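Local coordinates for protein-tyrosine-phosphatase (Shewanella sp., PDB 2Z72) that hydrolyses phosphotyrosine in proteins as a cold-active phosphatase, probably using the two-zinc active site of the calcineurin-like phosphoesterase family, at residues E213-E218 against D271-H276; I70-A75 against W102-G107. All blocks are in the same frame, centred on the assembly; numbering follows the deposited sequence.

Interaction 1. Residues E213-E218 against D271-H276; sequences EWISRE and DTILQH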
ATOM      1  N   GLU A 213     -22.678   1.846  -6.131  1.00 16.34           N
ATOM      2  CA  GLU A 213     -23.224   1.684  -4.734  1.00 16.47           C
ATOM      3  C   GLU A 213     -22.654   2.712  -3.788  1.00 14.87           C
ATOM      4  O   GLU A 213     -23.344   3.069  -2.821  1.00 17.58           O
ATOM      5  CB  GLU A 213     -23.002   0.242  -4.252  1.00 17.29           C
ATOM      6  CG  GLU A 213     -23.506  -0.082  -2.865  1.00 19.19           C
ATOM      7  CD  GLU A 213     -23.557  -1.540  -2.501  1.00 19.43           C
ATOM      8  OE1 GLU A 213     -23.117  -2.321  -3.356  1.00 19.49           O
ATOM      9  OE2 GLU A 213     -23.938  -1.818  -1.317  1.00 20.75           O
ATOM     10  N   TRP A 214     -21.419   3.184  -3.997  1.00 14.76           N
ATOM     11  CA  TRP A 214     -20.884   4.270  -3.189  1.00 14.16           C
ATOM     12  C   TRP A 214     -21.850   5.474  -3.158  1.00 16.84           C
ATOM     13  O   TRP A 214     -22.064   6.130  -2.166  1.00 15.99           O
ATOM     14  CB  TRP A 214     -19.500   4.681  -3.767  1.00 14.00           C
ATOM     15  CG  TRP A 214     -18.913   5.920  -3.114  1.00 13.05           C
ATOM     16  CD1 TRP A 214     -19.172   7.258  -3.351  1.00 14.23           C
ATOM     17  CD2 TRP A 214     -17.915   5.910  -2.082  1.00 11.48           C
ATOM     18  NE1 TRP A 214     -18.445   8.072  -2.571  1.00 13.05           N
ATOM     19  CE2 TRP A 214     -17.653   7.260  -1.765  1.00 12.00           C
ATOM     20  CE3 TRP A 214     -17.225   4.896  -1.382  1.00 13.45           C
ATOM     21  CZ2 TRP A 214     -16.750   7.605  -0.809  1.00 11.91           C
ATOM     22  CZ3 TRP A 214     -16.322   5.285  -0.437  1.00 13.03           C
ATOM     23  CH2 TRP A 214     -16.058   6.611  -0.129  1.00 12.82           C
ATOM     24  N   ILE A 215     -22.310   5.816  -4.363  1.00 17.00           N
ATOM     25  CA  ILE A 215     -23.178   6.996  -4.570  1.00 16.62           C
ATOM     26  C   ILE A 215     -24.521   6.832  -3.918  1.00 16.86           C
ATOM     27  O   ILE A 215     -25.034   7.691  -3.241  1.00 17.75           O
ATOM     28  CB  ILE A 215     -23.313   7.271  -6.095  1.00 17.06           C
ATOM     29  CG1 ILE A 215     -21.960   7.529  -6.772  1.00 17.95           C
ATOM     30  CG2 ILE A 215     -24.309   8.380  -6.297  1.00 20.70           C
ATOM     31  CD1 ILE A 215     -21.967   7.772  -8.259  1.00 21.05           C
ATOM     32  N   SER A 216     -25.053   5.616  -4.084  1.00 16.75           N
ATOM     33  CA  SER A 216     -26.388   5.400  -3.495  1.00 18.91           C
ATOM     34  C   SER A 216     -26.328   5.383  -1.977  1.00 17.78           C
ATOM     35  O   SER A 216     -27.325   5.801  -1.344  1.00 20.17           O
ATOM     36  CB  SER A 216     -27.105   4.188  -4.041  0.57 24.58           C
ATOM     37  OG  SER A 216     -26.335   3.044  -3.825  0.57 18.92           O
ATOM     38  N   ARG A 217     -25.217   4.951  -1.381  1.00 17.40           N
ATOM     39  CA  ARG A 217     -25.007   4.993   0.061  1.00 17.47           C
ATOM     40  C   ARG A 217     -24.562   6.358   0.588  1.00 17.18           C
ATOM     41  O   ARG A 217     -24.421   6.492   1.785  1.00 20.65           O
ATOM     42  CB  ARG A 217     -23.976   3.933   0.465  1.00 19.18           C
ATOM     43  CG  ARG A 217     -24.572   2.510   0.250  1.00 19.09           C
ATOM     44  CD  ARG A 217     -23.628   1.491   0.853  1.00 21.23           C
ATOM     45  NE  ARG A 217     -24.226   0.152   0.657  1.00 20.64           N
ATOM     46  CZ  ARG A 217     -25.110  -0.383   1.480  1.00 24.95           C
ATOM     47  NH1 ARG A 217     -25.535   0.222   2.575  1.00 32.58           N
ATOM     48  NH2 ARG A 217     -25.590  -1.587   1.197  1.00 31.59           N
ATOM     49  N   GLU A 218     -24.383   7.340  -0.303  1.00 17.30           N
ATOM     50  CA  GLU A 218     -24.097   8.701   0.065  1.00 17.94           C
ATOM     51  C   GLU A 218     -22.835   8.709   0.924  1.00 16.54           C
ATOM     52  O   GLU A 218     -22.735   9.465   1.887  1.00 19.93           O
ATOM     53  CB  GLU A 218     -25.251   9.313   0.856  0.51 22.20           C
ATOM     54  CG  GLU A 218     -26.586   9.282   0.120  0.51 25.64           C
ATOM     55  CD  GLU A 218     -27.689  10.058   0.822  0.51 27.48           C
ATOM     56  OE1 GLU A 218     -28.531  10.668   0.111  0.51 33.65           O
ATOM     57  OE2 GLU A 218     -27.749  10.071   2.073  0.51 39.80           O
ATOM     58  N   ASP A 271     -18.115   8.051 -16.296  1.00 16.44           N
ATOM     59  CA  ASP A 271     -18.272   9.489 -16.235  1.00 17.70           C
ATOM     60  C   ASP A 271     -19.114   9.894 -15.055  1.00 16.30           C
ATOM     61  O   ASP A 271     -18.836  10.917 -14.429  1.00 17.04           O
ATOM     62  CB  ASP A 271     -18.907  10.041 -17.526  1.00 20.99           C
ATOM     63  CG  ASP A 271     -17.967   9.968 -18.699  1.00 24.45           C
ATOM     64  OD1 ASP A 271     -16.736   9.981 -18.497  1.00 24.36           O
ATOM     65  OD2 ASP A 271     -18.525   9.984 -19.838  1.00 28.71           O
ATOM     66  N   THR A 272     -20.105   9.089 -14.741  1.00 17.02           N
ATOM     67  CA  THR A 272     -20.931   9.484 -13.579  1.00 18.48           C
ATOM     68  C   THR A 272     -20.135   9.379 -12.282  1.00 16.09           C
ATOM     69  O   THR A 272     -20.356  10.202 -11.374  1.00 16.40           O
ATOM     70  CB  THR A 272     -22.179   8.594 -13.494  0.51 19.50           C
ATOM     71  OG1 THR A 272     -22.994   8.758 -14.646  0.51 20.67           O
ATOM     72  CG2 THR A 272     -23.050   8.994 -12.324  0.51 21.84           C
ATOM     73  N   ILE A 273     -19.231   8.449 -12.200  1.00 14.56           N
ATOM     74  CA  ILE A 273     -18.389   8.372 -10.995  1.00 14.49           C
ATOM     75  C   ILE A 273     -17.376   9.479 -10.937  1.00 14.02           C
ATOM     76  O   ILE A 273     -17.168  10.129  -9.910  1.00 14.75           O
ATOM     77  CB  ILE A 273     -17.795   6.949 -10.938  0.59 15.31           C
ATOM     78  CG1 ILE A 273     -18.930   5.932 -10.778  0.59 15.85           C
ATOM     79  CG2 ILE A 273     -16.699   6.909  -9.893  0.59 13.65           C
ATOM     80  CD1 ILE A 273     -18.594   4.523 -11.214  0.59 14.69           C
ATOM     81  N   LEU A 274     -16.701   9.771 -12.066  1.00 14.45           N
ATOM     82  CA  LEU A 274     -15.775  10.863 -12.116  1.00 15.10           C
ATOM     83  C   LEU A 274     -16.459  12.179 -11.663  1.00 16.03           C
ATOM     84  O   LEU A 274     -15.937  12.961 -10.909  1.00 16.17           O
ATOM     85  CB  LEU A 274     -15.243  11.087 -13.530  1.00 15.83           C
ATOM     86  CG  LEU A 274     -14.391   9.973 -14.139  1.00 15.63           C
ATOM     87  CD1 LEU A 274     -14.101  10.220 -15.630  1.00 21.95           C
ATOM     88  CD2 LEU A 274     -13.120   9.828 -13.310  1.00 16.97           C
ATOM     89  N   GLN A 275     -17.661  12.422 -12.205  1.00 14.82           N
ATOM     90  CA  GLN A 275     -18.416  13.623 -11.868  1.00 17.02           C
ATOM     91  C   GLN A 275     -18.766  13.665 -10.391  1.00 15.02           C
ATOM     92  O   GLN A 275     -18.720  14.708  -9.725  1.00 17.65           O
ATOM     93  CB  GLN A 275     -19.702  13.682 -12.759  1.00 23.69           C
ATOM     94  CG  GLN A 275     -19.364  14.185 -14.160  1.00 36.91           C
ATOM     95  CD  GLN A 275     -20.411  13.841 -15.196  1.00 37.66           C
ATOM     96  OE1 GLN A 275     -20.142  13.818 -16.433  1.00 41.40           O
ATOM     97  NE2 GLN A 275     -21.624  13.599 -14.676  1.00 49.05           N
ATOM     98  N   HIS A 276     -19.105  12.506  -9.825  1.00 15.82           N
ATOM     99  CA  HIS A 276     -19.507  12.489  -8.433  1.00 14.88           C
ATOM    100  C   HIS A 276     -18.393  13.001  -7.519  1.00 13.27           C
ATOM    101  O   HIS A 276     -18.675  13.649  -6.534  1.00 16.05           O
ATOM    102  CB  HIS A 276     -19.831  11.012  -8.037  1.00 14.37           C
ATOM    103  CG  HIS A 276     -20.353  10.894  -6.648  1.00 15.66           C
ATOM    104  ND1 HIS A 276     -19.754  10.504  -5.467  1.00 19.17           N
ATOM    105  CD2 HIS A 276     -21.584  11.274  -6.288  1.00 15.31           C
ATOM    106  CE1 HIS A 276     -20.579  10.599  -4.449  1.00 19.41           C
ATOM    107  NE2 HIS A 276     -21.701  11.053  -4.953  1.00 23.57           N
TER
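Ile-215 and His-276 carry the contact between helix 212-216 and helix 267-277. The Ile-215 CG1 methylene stands 3.7 Å from the centroid of the imidazole, 9° off the ring normal, so this is a CH-pi contact over the middle of one face. With CG1 anti to the carbonyl carbon (chi1 -59°), the isoleucine reaches across to the second helix, and its CD1 ends beside Ile-273 CG1, 4.3 Å from the carbonyl oxygen of Thr-272.

The aromatic part is a rim-to-rim meeting. The pyrrole edge of Trp-214 faces the His-276 ring with centroids 5.5 Å apart and planes at 82°, neither ring lying over the other.

No hydrogen bond crosses between the segments; within 213-218, Arg-217 holds Glu-213 in a salt bridge, side-on: NE and NH2 both donate to OE2, which lies in the guanidinium plane, 2.8 Å from NE. Just past the helix, Glu-218 takes a positive phi and completes a Schellman motif, its N bonded back to Ile-215 O.

Around the contact, Trp-214 also packs on Phe-277 and on Leu-221 and Ala-224 of helix 221-231, Arg-217 bridges to Asp-243 at helix 243-249, and Ile-273 turns to Ile-282 on strand 281-284.

Interaction 2. Residues I70-A75 against W102-G107; sequences IKKVVA and WAFGEG
Lys-72 runs over one face of the Phe-104 ring, the two side chains pointing opposite ways, at the start of a beta-alpha-beta unit in which strand 72-76 leads through helix 83-92 to the parallel strand 108-111, as expected in a calcineurin-like phosphoesterase. Its CE is 3.7 Å from the ring centroid, a CH-pi contact almost over the centre of that face. The ammonium adds an off-centre cation-pi contact, with NZ 4.4 Å from that centroid and 28° off the normal. Lys-72 CG sits between the backbone N and the carbonyl carbon (chi1 82°), and the extended chain beyond it carries CG, CD and CE along the ring. From the strand, Val-74 comes up obliquely, its CG1 being 3.7 Å from Phe-104 CE2. Replacing Phe-104 by an alanine would probably open a gap beside Val-74 and leave the aliphatic part of Lys-72 without the flat surface it rests on.

The turn that presents this ring is type II', running from Phe-104 to Gly-107 and closed by Gly-107 N to Phe-104 O at 2.9 Å. Gly-107, lacking a side chain, comes close to the strand: its CA makes a CA-H...O contact with Lys-72 O at 3.3 Å.

Further out, Trp-102 steadies the turn. Its NE1 donates to Gly-105 O at 2.9 Å, nearly straight at 163°, with the oxygen in the indole plane. Phe-104 CB rests over the indole face toward its rim, and Trp-102 CZ2 meets the edge of the phenyl ring. Leu-317 of strand 315-319 and Ile-95 also touch Phe-104. The ammonium of Lys-72 is tied to the loop through one water, which accepts from NZ at 2.9 Å and donates to Ala-103 O at 3.0 Å.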
ATOM      1  N   ILE A  70      -0.656  19.652  -5.488  1.00 11.66           N
ATOM      2  CA  ILE A  70       0.539  18.781  -5.418  1.00 11.28           C
ATOM      3  C   ILE A  70       1.180  18.679  -6.800  1.00 12.32           C
ATOM      4  O   ILE A  70       0.585  18.154  -7.760  1.00 14.00           O
ATOM      5  CB  ILE A  70       0.176  17.410  -4.821  1.00 12.29           C
ATOM      6  CG1 ILE A  70      -0.524  17.535  -3.457  1.00 11.41           C
ATOM      7  CG2 ILE A  70       1.417  16.556  -4.723  1.00 12.83           C
ATOM      8  CD1 ILE A  70       0.143  18.393  -2.418  1.00 12.30           C
ATOM      9  N   LYS A  71       2.399  19.172  -6.901  1.00 12.37           N
ATOM     10  CA  LYS A  71       3.049  19.301  -8.205  1.00 12.85           C
ATOM     11  C   LYS A  71       3.375  17.964  -8.852  1.00 13.64           C
ATOM     12  O   LYS A  71       3.253  17.835 -10.068  1.00 14.55           O
ATOM     13  CB  LYS A  71       4.296  20.191  -8.113  1.00 16.77           C
ATOM     14  CG  LYS A  71       3.921  21.669  -7.813  1.00 21.98           C
ATOM     15  CD  LYS A  71       5.095  22.585  -7.720  1.00 36.88           C
ATOM     16  CE  LYS A  71       4.711  24.040  -7.341  1.00 44.30           C
ATOM     17  NZ  LYS A  71       3.700  24.138  -6.236  1.00 67.93           N
ATOM     18  N   LYS A  72       3.803  16.970  -8.044  1.00 12.26           N
ATOM     19  CA  LYS A  72       4.249  15.709  -8.701  1.00 12.69           C
ATOM     20  C   LYS A  72       3.824  14.545  -7.843  1.00 11.37           C
ATOM     21  O   LYS A  72       3.992  14.587  -6.614  1.00 11.08           O
ATOM     22  CB  LYS A  72       5.684  15.777  -9.092  1.00 20.65           C
ATOM     23  CG  LYS A  72       6.728  15.534  -8.208  1.00 24.24           C
ATOM     24  CD  LYS A  72       8.171  15.625  -8.701  1.00 18.82           C
ATOM     25  CE  LYS A  72       8.954  15.485  -7.386  1.00 18.36           C
ATOM     26  NZ  LYS A  72      10.384  15.687  -7.603  1.00 20.61           N
ATOM     27  N   VAL A  73       3.316  13.555  -8.505  1.00 11.11           N
ATOM     28  CA  VAL A  73       2.808  12.342  -7.834  1.00  9.81           C
ATOM     29  C   VAL A  73       3.348  11.138  -8.611  1.00 10.08           C
ATOM     30  O   VAL A  73       3.358  11.155  -9.845  1.00 11.60           O
ATOM     31  CB  VAL A  73       1.266  12.316  -7.830  1.00 10.31           C
ATOM     32  CG1 VAL A  73       0.733  11.070  -7.084  1.00 11.35           C
ATOM     33  CG2 VAL A  73       0.675  13.548  -7.169  1.00 12.74           C
ATOM     34  N   VAL A  74       3.724  10.091  -7.897  1.00  9.85           N
ATOM     35  CA  VAL A  74       3.979   8.783  -8.480  1.00 10.25           C
ATOM     36  C   VAL A  74       3.068   7.770  -7.821  1.00  9.60           C
ATOM     37  O   VAL A  74       2.808   7.796  -6.610  1.00 10.35           O
ATOM     38  CB  VAL A  74       5.487   8.538  -8.265  0.55 11.19           C
ATOM     39  CG1 VAL A  74       5.873   8.386  -6.791  0.55 12.31           C
ATOM     40  CG2 VAL A  74       5.896   7.288  -8.998  0.55 10.47           C
ATOM     41  N   ALA A  75       2.544   6.830  -8.617  1.00  9.38           N
ATOM     42  CA  ALA A  75       1.645   5.816  -8.100  1.00  9.33           C
ATOM     43  C   ALA A  75       2.063   4.438  -8.577  1.00  9.41           C
ATOM     44  O   ALA A  75       2.538   4.267  -9.713  1.00 10.31           O
ATOM     45  CB  ALA A  75       0.214   6.104  -8.543  1.00 10.08           C
ATOM     46  N   TRP A 102      14.633   8.078  -0.088  1.00 10.57           N
ATOM     47  CA  TRP A 102      13.726   8.965  -0.803  1.00 10.05           C
ATOM     48  C   TRP A 102      14.535  10.077  -1.539  1.00 10.60           C
ATOM     49  O   TRP A 102      15.360  10.774  -0.899  1.00 12.44           O
ATOM     50  CB  TRP A 102      12.804   9.667   0.135  1.00 10.44           C
ATOM     51  CG  TRP A 102      11.783  10.624  -0.367  1.00 10.46           C
ATOM     52  CD1 TRP A 102      11.933  12.006  -0.360  1.00 10.24           C
ATOM     53  CD2 TRP A 102      10.504  10.357  -0.903  1.00  9.48           C
ATOM     54  NE1 TRP A 102      10.795  12.555  -0.863  1.00 10.21           N
ATOM     55  CE2 TRP A 102       9.894  11.599  -1.203  1.00  9.76           C
ATOM     56  CE3 TRP A 102       9.776   9.219  -1.174  1.00 10.16           C
ATOM     57  CZ2 TRP A 102       8.620  11.665  -1.732  1.00 10.33           C
ATOM     58  CZ3 TRP A 102       8.499   9.269  -1.691  1.00 10.29           C
ATOM     59  CH2 TRP A 102       7.934  10.516  -1.964  1.00 11.42           C
ATOM     60  N   ALA A 103      14.222  10.254  -2.833  1.00 11.06           N
ATOM     61  CA  ALA A 103      14.856  11.233  -3.654  1.00 11.74           C
ATOM     62  C   ALA A 103      13.810  12.018  -4.441  1.00 11.86           C
ATOM     63  O   ALA A 103      14.144  12.649  -5.437  1.00 16.94           O
ATOM     64  CB  ALA A 103      15.866  10.584  -4.624  1.00 15.54           C
ATOM     65  N   PHE A 104      12.569  11.967  -4.028  1.00 10.77           N
ATOM     66  CA  PHE A 104      11.460  12.536  -4.791  1.00 11.33           C
ATOM     67  C   PHE A 104      11.028  13.883  -4.266  1.00 11.79           C
ATOM     68  O   PHE A 104      10.008  14.408  -4.707  1.00 12.65           O
ATOM     69  CB  PHE A 104      10.325  11.488  -4.852  1.00 11.74           C
ATOM     70  CG  PHE A 104       9.319  11.672  -5.958  1.00 11.73           C
ATOM     71  CD1 PHE A 104       9.690  11.763  -7.283  1.00 15.18           C
ATOM     72  CD2 PHE A 104       7.951  11.710  -5.644  1.00 11.41           C
ATOM     73  CE1 PHE A 104       8.707  11.921  -8.276  1.00 14.84           C
ATOM     74  CE2 PHE A 104       6.995  11.882  -6.619  1.00 12.21           C
ATOM     75  CZ  PHE A 104       7.363  11.957  -7.976  1.00 14.25           C
ATOM     76  N   GLY A 105      11.828  14.464  -3.367  1.00 11.90           N
ATOM     77  CA  GLY A 105      11.561  15.841  -2.975  1.00 11.89           C
ATOM     78  C   GLY A 105      10.211  16.015  -2.292  1.00 11.57           C
ATOM     79  O   GLY A 105       9.869  15.240  -1.406  1.00 11.77           O
ATOM     80  N   GLU A 106       9.492  17.041  -2.724  1.00 12.05           N
ATOM     81  CA  GLU A 106       8.197  17.353  -2.200  1.00 11.68           C
ATOM     82  C   GLU A 106       7.106  16.599  -2.948  1.00 10.95           C
ATOM     83  O   GLU A 106       5.905  16.853  -2.748  1.00 12.01           O
ATOM     84  CB  GLU A 106       7.900  18.854  -2.251  0.52 13.82           C
ATOM     85  CG  GLU A 106       8.918  19.640  -1.427  0.52 12.23           C
ATOM     86  CD  GLU A 106       8.597  21.106  -1.322  0.52 17.11           C
ATOM     87  OE1 GLU A 106       9.187  21.749  -0.445  0.52 24.40           O
ATOM     88  OE2 GLU A 106       7.757  21.544  -2.131  0.52 22.91           O
ATOM     89  N   GLY A 107       7.525  15.645  -3.835  1.00 11.31           N
ATOM     90  CA  GLY A 107       6.539  14.812  -4.489  1.00 11.12           C
ATOM     91  C   GLY A 107       5.772  13.950  -3.506  1.00  9.99           C
ATOM     92  O   GLY A 107       6.202  13.724  -2.359  1.00 10.04           O
TER
HETATM   93  O   HOH W   1       5.024  17.870  -5.380  1.00 14.02           O
HETATM   94  O   HOH W   2      13.026  15.239  -6.448  1.00 25.87           O

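Going from the N terminus, interaction 2 comes first. The chain leaves strand 72-76, passes the zinc ligands Asp-78 and His-80 and helix 83-92, and returns at 102-107, closing a loop of 26 residues just before strand 108-111 and the ligand Asp-114. Interaction 1 opens only later, beyond Asn-149 and His-207. Its 52-residue excursion holds helices but no strand, and it closes on helix 267-277, ahead of strand 281-284 and His-286. The two loops are in series, neither nesting nor crossing. Interaction 2 packs the loop leading into strand 108-111 against strand 72-76, within one sheet, whereas interaction 1 joins peripheral helices beside the other; their centres are 29 Å apart.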